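Local coordinates for uncharacterized protein (Methanothermobacter thermautotrophicus, PDB 1IHN) that is of unknown function but belongs to a family of uncharacterized proteins and has a mixed alpha/beta fold that was new when solved, at residues 52-57 / 77-82; 32-37 / 106-111. All blocks are in the same frame, centred on the assembly; numbering follows the deposited sequence.

Contact 1: residues 52-57 / 77-82; sequences EELEEL and TGFRSD
The carbonyl O of L54, the leucine that meets F79 across this contact, accepts a hydrogen bond from L57 N at 2.7 Å, and two residues earlier E55 N reaches E52 O at 3.1 Å. Both are i to i+3 bonds of helix 52-58, and the L54 side chain leaves the helix on the side of loop 77-82. No hydrogen bond crosses the contact, and its main pair is apolar. L54 reaches out with CD1, which sits anti to CA (chi2 174°) and so extends well away from the helix backbone. That methyl meets the far end of the F79 ring, lying 3.4 Å from F79 CZ, with F79 CE1 as its next neighbour. L54 CG follows behind at 4.0 Å from the same CZ. The methyl comes in at a slant to the ring.

F79 gets there by holding CG between its own backbone N and carbonyl carbon (chi1 60°), which turns the ring back over T77. The methyl T77 CG2, from the last residue of strand 76-77, packs closely on one face, 3.2 Å above the F79 ring plane and over its centre. Farther along, S81 OG brushes L54 CD1 at 4.3 Å while taking a weak hydrogen bond with A83 N.

The surroundings show what is being joined. L54 also packs on I65, I67 and I108, F79 shares I67 and touches E51, and a backbone bond between G78 and M49 accompanies the short parallel pair of strands 48-49 and 76-77. On the polar side of the helix, E52 OE1 makes a salt bridge to K42 NZ. The arrangement is helix-on-sheet packing of an alpha/beta fold: L54 packs on strands 64-68 and 105-109, L57 joins it on 105-109, and F79 lies against L54 from the loop side.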
ATOM      1  N   GLU A  52      -5.140 -11.099  -5.418  1.00 31.06           N
ATOM      2  CA  GLU A  52      -6.280 -11.191  -4.518  1.00 33.81           C
ATOM      3  C   GLU A  52      -6.166 -10.145  -3.406  1.00 31.58           C
ATOM      4  O   GLU A  52      -7.173  -9.722  -2.842  1.00 36.17           O
ATOM      5  CB  GLU A  52      -6.370 -12.586  -3.888  1.00 37.87           C
ATOM      6  CG  GLU A  52      -6.622 -13.726  -4.863  1.00 52.30           C
ATOM      7  CD  GLU A  52      -5.348 -14.419  -5.311  1.00 53.91           C
ATOM      8  OE1 GLU A  52      -4.602 -13.842  -6.135  1.00 47.59           O
ATOM      9  OE2 GLU A  52      -5.092 -15.547  -4.829  1.00 55.69           O
ATOM     10  N   GLU A  53      -4.944  -9.735  -3.079  1.00 30.12           N
ATOM     11  CA  GLU A  53      -4.753  -8.729  -2.037  1.00 34.84           C
ATOM     12  C   GLU A  53      -5.410  -7.398  -2.402  1.00 33.50           C
ATOM     13  O   GLU A  53      -5.800  -6.633  -1.521  1.00 32.93           O
ATOM     14  CB  GLU A  53      -3.260  -8.510  -1.744  1.00 30.25           C
ATOM     15  CG  GLU A  53      -2.661  -9.555  -0.809  1.00 32.23           C
ATOM     16  CD  GLU A  53      -1.363  -9.107  -0.149  1.00 37.01           C
ATOM     17  OE1 GLU A  53      -1.344  -8.017   0.466  1.00 33.95           O
ATOM     18  OE2 GLU A  53      -0.363  -9.847  -0.229  1.00 35.00           O
ATOM     19  N   LEU A  54      -5.538  -7.131  -3.700  1.00 35.72           N
ATOM     20  CA  LEU A  54      -6.156  -5.892  -4.186  1.00 38.13           C
ATOM     21  C   LEU A  54      -7.681  -5.980  -4.222  1.00 43.37           C
ATOM     22  O   LEU A  54      -8.370  -4.957  -4.248  1.00 42.66           O
ATOM     23  CB  LEU A  54      -5.670  -5.576  -5.601  1.00 41.80           C
ATOM     24  CG  LEU A  54      -4.179  -5.347  -5.854  1.00 46.69           C
ATOM     25  CD1 LEU A  54      -3.952  -5.207  -7.351  1.00 44.98           C
ATOM     26  CD2 LEU A  54      -3.703  -4.100  -5.122  1.00 48.50           C
ATOM     27  N   GLU A  55      -8.198  -7.203  -4.233  1.00 45.87           N
ATOM     28  CA  GLU A  55      -9.635  -7.440  -4.300  1.00 47.93           C
ATOM     29  C   GLU A  55     -10.458  -6.608  -3.317  1.00 48.31           C
ATOM     30  O   GLU A  55     -11.501  -6.061  -3.689  1.00 45.69           O
ATOM     31  CB  GLU A  55      -9.929  -8.933  -4.104  1.00 52.10           C
ATOM     32  CG  GLU A  55     -11.372  -9.330  -4.412  1.00 73.38           C
ATOM     33  CD  GLU A  55     -11.551 -10.834  -4.580  1.00 81.09           C
ATOM     34  OE1 GLU A  55     -11.200 -11.591  -3.649  1.00 86.59           O
ATOM     35  OE2 GLU A  55     -12.050 -11.260  -5.644  1.00 81.40           O
ATOM     36  N   GLU A  56     -10.002  -6.499  -2.072  1.00 43.56           N
ATOM     37  CA  GLU A  56     -10.749  -5.726  -1.089  1.00 43.35           C
ATOM     38  C   GLU A  56     -10.787  -4.242  -1.450  1.00 41.01           C
ATOM     39  O   GLU A  56     -11.691  -3.523  -1.041  1.00 43.32           O
ATOM     40  CB  GLU A  56     -10.164  -5.913   0.320  1.00 45.32           C
ATOM     41  CG  GLU A  56      -8.810  -5.257   0.581  1.00 44.77           C
ATOM     42  CD  GLU A  56      -8.419  -5.313   2.060  1.00 46.15           C
ATOM     43  OE1 GLU A  56      -9.213  -4.851   2.903  1.00 45.50           O
ATOM     44  OE2 GLU A  56      -7.322  -5.812   2.387  1.00 41.05           O
ATOM     45  N   LEU A  57      -9.810  -3.785  -2.225  1.00 41.10           N
ATOM     46  CA  LEU A  57      -9.765  -2.382  -2.618  1.00 41.78           C
ATOM     47  C   LEU A  57     -10.612  -2.088  -3.853  1.00 42.81           C
ATOM     48  O   LEU A  57     -11.209  -1.019  -3.960  1.00 40.08           O
ATOM     49  CB  LEU A  57      -8.318  -1.948  -2.874  1.00 40.78           C
ATOM     50  CG  LEU A  57      -7.406  -1.941  -1.640  1.00 39.61           C
ATOM     51  CD1 LEU A  57      -6.009  -1.462  -2.034  1.00 32.02           C
ATOM     52  CD2 LEU A  57      -8.007  -1.031  -0.560  1.00 26.83           C
ATOM     53  N   THR A  77       5.599  -7.916  -7.410  1.00 51.86           N
ATOM     54  CA  THR A  77       4.203  -8.078  -7.777  1.00 59.81           C
ATOM     55  C   THR A  77       4.039  -9.317  -8.648  1.00 62.63           C
ATOM     56  O   THR A  77       4.828  -9.548  -9.566  1.00 63.05           O
ATOM     57  CB  THR A  77       3.697  -6.862  -8.567  1.00 62.27           C
ATOM     58  OG1 THR A  77       3.866  -5.678  -7.779  1.00 67.98           O
ATOM     59  CG2 THR A  77       2.231  -7.030  -8.918  1.00 67.23           C
ATOM     60  N   GLY A  78       3.017 -10.112  -8.357  1.00 62.88           N
ATOM     61  CA  GLY A  78       2.778 -11.314  -9.133  1.00 64.67           C
ATOM     62  C   GLY A  78       1.592 -11.149 -10.059  1.00 66.93           C
ATOM     63  O   GLY A  78       0.756 -12.046 -10.174  1.00 67.22           O
ATOM     64  N   PHE A  79       1.520  -9.999 -10.726  1.00 67.49           N
ATOM     65  CA  PHE A  79       0.417  -9.715 -11.638  1.00 65.07           C
ATOM     66  C   PHE A  79       0.609  -8.391 -12.367  1.00 65.13           C
ATOM     67  O   PHE A  79       1.497  -7.604 -12.035  1.00 64.65           O
ATOM     68  CB  PHE A  79      -0.897  -9.665 -10.856  1.00 60.47           C
ATOM     69  CG  PHE A  79      -0.917  -8.618  -9.777  1.00 61.33           C
ATOM     70  CD1 PHE A  79      -1.000  -7.265 -10.097  1.00 55.64           C
ATOM     71  CD2 PHE A  79      -0.832  -8.982  -8.436  1.00 61.93           C
ATOM     72  CE1 PHE A  79      -0.997  -6.295  -9.104  1.00 53.57           C
ATOM     73  CE2 PHE A  79      -0.829  -8.018  -7.434  1.00 58.27           C
ATOM     74  CZ  PHE A  79      -0.912  -6.672  -7.768  1.00 58.40           C
ATOM     75  N   ARG A  80      -0.246  -8.158 -13.358  1.00 62.11           N
ATOM     76  CA  ARG A  80      -0.221  -6.929 -14.136  1.00 62.69           C
ATOM     77  C   ARG A  80      -1.535  -6.205 -13.863  1.00 61.64           C
ATOM     78  O   ARG A  80      -2.613  -6.782 -14.018  1.00 60.56           O
ATOM     79  CB  ARG A  80      -0.086  -7.245 -15.621  1.00 63.56           C
ATOM     80  N   SER A  81      -1.444  -4.950 -13.438  1.00 61.74           N
ATOM     81  CA  SER A  81      -2.632  -4.159 -13.131  1.00 61.41           C
ATOM     82  C   SER A  81      -2.372  -2.673 -13.336  1.00 57.62           C
ATOM     83  O   SER A  81      -1.245  -2.264 -13.620  1.00 57.03           O
ATOM     84  CB  SER A  81      -3.063  -4.402 -11.682  1.00 63.15           C
ATOM     85  OG  SER A  81      -4.166  -3.584 -11.329  1.00 73.71           O
ATOM     86  N   ASP A  82      -3.419  -1.868 -13.194  1.00 53.93           N
ATOM     87  CA  ASP A  82      -3.294  -0.425 -13.350  1.00 52.80           C
ATOM     88  C   ASP A  82      -2.591   0.159 -12.127  1.00 51.54           C
ATOM     89  O   ASP A  82      -2.113   1.294 -12.156  1.00 50.47           O
ATOM     90  CB  ASP A  82      -4.675   0.207 -13.513  1.00 53.99           C
TER

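Contact 2: residues 32-37 / 106-111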
ATOM      1  N   THR A  32      -6.291  -0.826   7.606  1.00 26.49           N
ATOM      2  CA  THR A  32      -6.425  -2.196   8.077  1.00 26.26           C
ATOM      3  C   THR A  32      -5.102  -2.908   7.824  1.00 27.32           C
ATOM      4  O   THR A  32      -4.302  -2.483   6.977  1.00 24.13           O
ATOM      5  CB  THR A  32      -7.555  -2.960   7.355  1.00 28.17           C
ATOM      6  OG1 THR A  32      -7.322  -2.948   5.943  1.00 27.97           O
ATOM      7  CG2 THR A  32      -8.902  -2.326   7.659  1.00 28.84           C
ATOM      8  N   PRO A  33      -4.840  -3.988   8.570  1.00 25.85           N
ATOM      9  CA  PRO A  33      -3.597  -4.743   8.406  1.00 29.49           C
ATOM     10  C   PRO A  33      -3.547  -5.404   7.037  1.00 28.34           C
ATOM     11  O   PRO A  33      -4.568  -5.879   6.534  1.00 25.28           O
ATOM     12  CB  PRO A  33      -3.669  -5.785   9.529  1.00 31.30           C
ATOM     13  CG  PRO A  33      -4.574  -5.149  10.548  1.00 35.58           C
ATOM     14  CD  PRO A  33      -5.640  -4.535   9.678  1.00 29.91           C
ATOM     15  N   ARG A  34      -2.367  -5.436   6.434  1.00 23.93           N
ATOM     16  CA  ARG A  34      -2.222  -6.083   5.142  1.00 26.64           C
ATOM     17  C   ARG A  34      -2.482  -7.577   5.351  1.00 27.57           C
ATOM     18  O   ARG A  34      -2.045  -8.155   6.340  1.00 25.93           O
ATOM     19  CB  ARG A  34      -0.809  -5.872   4.595  1.00 26.01           C
ATOM     20  CG  ARG A  34      -0.568  -6.593   3.290  1.00 31.31           C
ATOM     21  CD  ARG A  34       0.884  -6.535   2.850  1.00 21.05           C
ATOM     22  NE  ARG A  34       1.119  -7.554   1.839  1.00 24.20           N
ATOM     23  CZ  ARG A  34       2.291  -8.117   1.582  1.00 26.33           C
ATOM     24  NH1 ARG A  34       3.378  -7.756   2.255  1.00 29.91           N
ATOM     25  NH2 ARG A  34       2.358  -9.093   0.687  1.00 21.94           N
ATOM     26  N   ARG A  35      -3.201  -8.198   4.424  1.00 30.44           N
ATOM     27  CA  ARG A  35      -3.506  -9.623   4.537  1.00 34.35           C
ATOM     28  C   ARG A  35      -2.418 -10.480   3.894  1.00 29.91           C
ATOM     29  O   ARG A  35      -2.623 -11.072   2.832  1.00 30.33           O
ATOM     30  CB  ARG A  35      -4.851  -9.924   3.879  1.00 31.86           C
ATOM     31  CG  ARG A  35      -5.994  -9.122   4.449  1.00 43.87           C
ATOM     32  CD  ARG A  35      -7.298  -9.538   3.810  1.00 53.24           C
ATOM     33  NE  ARG A  35      -8.422  -8.748   4.293  1.00 58.61           N
ATOM     34  CZ  ARG A  35      -9.691  -9.001   3.986  1.00 65.40           C
ATOM     35  NH1 ARG A  35      -9.991 -10.027   3.197  1.00 58.09           N
ATOM     36  NH2 ARG A  35     -10.658  -8.225   4.461  1.00 69.20           N
ATOM     37  N   LYS A  36      -1.265 -10.550   4.548  1.00 31.43           N
ATOM     38  CA  LYS A  36      -0.139 -11.322   4.036  1.00 33.63           C
ATOM     39  C   LYS A  36      -0.437 -12.801   3.801  1.00 31.65           C
ATOM     40  O   LYS A  36       0.199 -13.428   2.957  1.00 29.48           O
ATOM     41  CB  LYS A  36       1.057 -11.200   4.984  1.00 29.60           C
ATOM     42  CG  LYS A  36       1.645  -9.808   5.081  1.00 33.65           C
ATOM     43  CD  LYS A  36       2.942  -9.833   5.876  1.00 37.64           C
ATOM     44  CE  LYS A  36       3.563  -8.454   5.950  1.00 49.72           C
ATOM     45  NZ  LYS A  36       2.606  -7.490   6.556  1.00 60.39           N
ATOM     46  N   GLU A  37      -1.396 -13.355   4.543  1.00 30.22           N
ATOM     47  CA  GLU A  37      -1.749 -14.773   4.411  1.00 30.16           C
ATOM     48  C   GLU A  37      -2.221 -15.121   3.006  1.00 28.01           C
ATOM     49  O   GLU A  37      -1.973 -16.222   2.514  1.00 29.01           O
ATOM     50  CB  GLU A  37      -2.855 -15.163   5.404  1.00 34.62           C
ATOM     51  CG  GLU A  37      -2.895 -14.348   6.682  1.00 48.29           C
ATOM     52  CD  GLU A  37      -3.476 -12.958   6.469  1.00 55.22           C
ATOM     53  OE1 GLU A  37      -4.624 -12.861   5.985  1.00 57.15           O
ATOM     54  OE2 GLU A  37      -2.785 -11.966   6.787  1.00 60.39           O
ATOM     55  N   ALA A 106      -6.238   4.644  -2.924  1.00 36.49           N
ATOM     56  CA  ALA A 106      -6.100   3.584  -1.944  1.00 34.27           C
ATOM     57  C   ALA A 106      -4.677   3.062  -2.090  1.00 32.83           C
ATOM     58  O   ALA A 106      -4.060   3.217  -3.145  1.00 30.07           O
ATOM     59  CB  ALA A 106      -7.103   2.478  -2.219  1.00 31.94           C
ATOM     60  N   ALA A 107      -4.151   2.448  -1.040  1.00 28.62           N
ATOM     61  CA  ALA A 107      -2.794   1.933  -1.108  1.00 27.48           C
ATOM     62  C   ALA A 107      -2.533   0.738  -0.212  1.00 25.79           C
ATOM     63  O   ALA A 107      -3.256   0.484   0.750  1.00 28.73           O
ATOM     64  CB  ALA A 107      -1.800   3.052  -0.773  1.00 23.23           C
ATOM     65  N   ILE A 108      -1.496  -0.007  -0.571  1.00 22.16           N
ATOM     66  CA  ILE A 108      -1.042  -1.151   0.198  1.00 21.90           C
ATOM     67  C   ILE A 108       0.436  -0.831   0.345  1.00 25.81           C
ATOM     68  O   ILE A 108       1.160  -0.725  -0.645  1.00 24.22           O
ATOM     69  CB  ILE A 108      -1.215  -2.488  -0.558  1.00 24.08           C
ATOM     70  CG1 ILE A 108      -2.698  -2.743  -0.844  1.00 19.33           C
ATOM     71  CG2 ILE A 108      -0.620  -3.617   0.271  1.00 16.28           C
ATOM     72  CD1 ILE A 108      -2.999  -4.092  -1.478  1.00 32.57           C
ATOM     73  N   ILE A 109       0.867  -0.652   1.587  1.00 25.48           N
ATOM     74  CA  ILE A 109       2.241  -0.296   1.887  1.00 28.29           C
ATOM     75  C   ILE A 109       3.025  -1.390   2.591  1.00 27.18           C
ATOM     76  O   ILE A 109       2.558  -1.976   3.566  1.00 29.16           O
ATOM     77  CB  ILE A 109       2.286   0.958   2.789  1.00 32.45           C
ATOM     78  CG1 ILE A 109       1.519   2.112   2.130  1.00 21.91           C
ATOM     79  CG2 ILE A 109       3.735   1.321   3.101  1.00 28.55           C
ATOM     80  CD1 ILE A 109       2.160   2.667   0.873  1.00 28.27           C
ATOM     81  N   HIS A 110       4.228  -1.647   2.086  1.00 29.75           N
ATOM     82  CA  HIS A 110       5.134  -2.633   2.669  1.00 32.54           C
ATOM     83  C   HIS A 110       6.202  -1.787   3.364  1.00 35.80           C
ATOM     84  O   HIS A 110       6.895  -1.001   2.713  1.00 33.34           O
ATOM     85  CB  HIS A 110       5.751  -3.492   1.560  1.00 34.85           C
ATOM     86  CG  HIS A 110       6.685  -4.553   2.054  1.00 40.26           C
ATOM     87  ND1 HIS A 110       6.343  -5.448   3.043  1.00 35.34           N
ATOM     88  CD2 HIS A 110       7.935  -4.892   1.655  1.00 40.95           C
ATOM     89  CE1 HIS A 110       7.340  -6.296   3.231  1.00 33.83           C
ATOM     90  NE2 HIS A 110       8.317  -5.981   2.402  1.00 40.55           N
ATOM     91  N   VAL A 111       6.331  -1.937   4.679  1.00 36.20           N
ATOM     92  CA  VAL A 111       7.297  -1.138   5.436  1.00 44.56           C
ATOM     93  C   VAL A 111       8.747  -1.618   5.493  1.00 47.55           C
ATOM     94  O   VAL A 111       9.620  -0.873   5.929  1.00 50.55           O
ATOM     95  CB  VAL A 111       6.813  -0.914   6.887  1.00 44.41           C
ATOM     96  CG1 VAL A 111       5.591  -0.014   6.883  1.00 42.49           C
ATOM     97  CG2 VAL A 111       6.497  -2.253   7.550  1.00 40.42           C
TER
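R34 and I108 mark the closest approach of the two backbones, their CA atoms 7.1 Å apart, a spacing that fits their not being sheet neighbours: strand 23-25 runs between strands 31-33 and 105-109, antiparallel to both. R34 leaves the edge strand in a still extended conformation, and R35 then sits at the centre of an inverse gamma turn, with a weak bond from K36 N to R34 O at 3.1 Å, before helix 36-43 begins.

From that corner R34 reaches past I108 toward H110. Its CG lies anti to the backbone N (chi1 176°) and the chain stays extended to NE, so the aliphatic part passes I108 at about a right angle and R34 CD rests 4.2 Å from I108 CG2. The guanidinium arrives beside H110, with R34 NH1 3.8 Å from H110 ND1. Their planes stand 90° apart, and no bond joins them directly. On one face of the guanidinium, K36 CG lies 3.7 Å above the plane, toward its rim.

D22 is the partner R34 and H110 share: its OD2 takes a salt bridge from R34 NH1 and a hydrogen bond with H110 ND1, while OD1 meets V111 N. The other nitrogens of R34 are occupied too, NE by E53 OE1 and NH2 by the backbone O of S46. K36 NZ adds a long, weak ion pair to D22 and comes within 5.5 Å of H110 ND1.

The buried arginine is thus matched by two carboxylates, which would probably offset the cost of burying its charge, and bonds at all three nitrogens should fix the guanidinium's rotation. D22 ties the turn after strand 31-33 to the residues just beyond strand 105-109 through a shared carboxylate.

Contact 2 lies deep, its three touching residues all buried and its centre about 5 Å from the centre of the chain, whereas contact 1 is only partly buried, its centre about 11 Å out, with a serine at its exposed border. Along the chain, contact 1 is nested inside the loop that contact 2 closes. They meet in two ways: the salt bridge between E53 and R34 is the polar link, and L57 CD1 packs 3.7 Å from I108 CG1. Helix 52-58 therefore serves both. The chemistry follows the place: contact 1 is leucine against phenylalanine, while contact 2 pairs an aliphatic crossing with buried polar groups whose partners are mostly the carboxylates of D22 and E53.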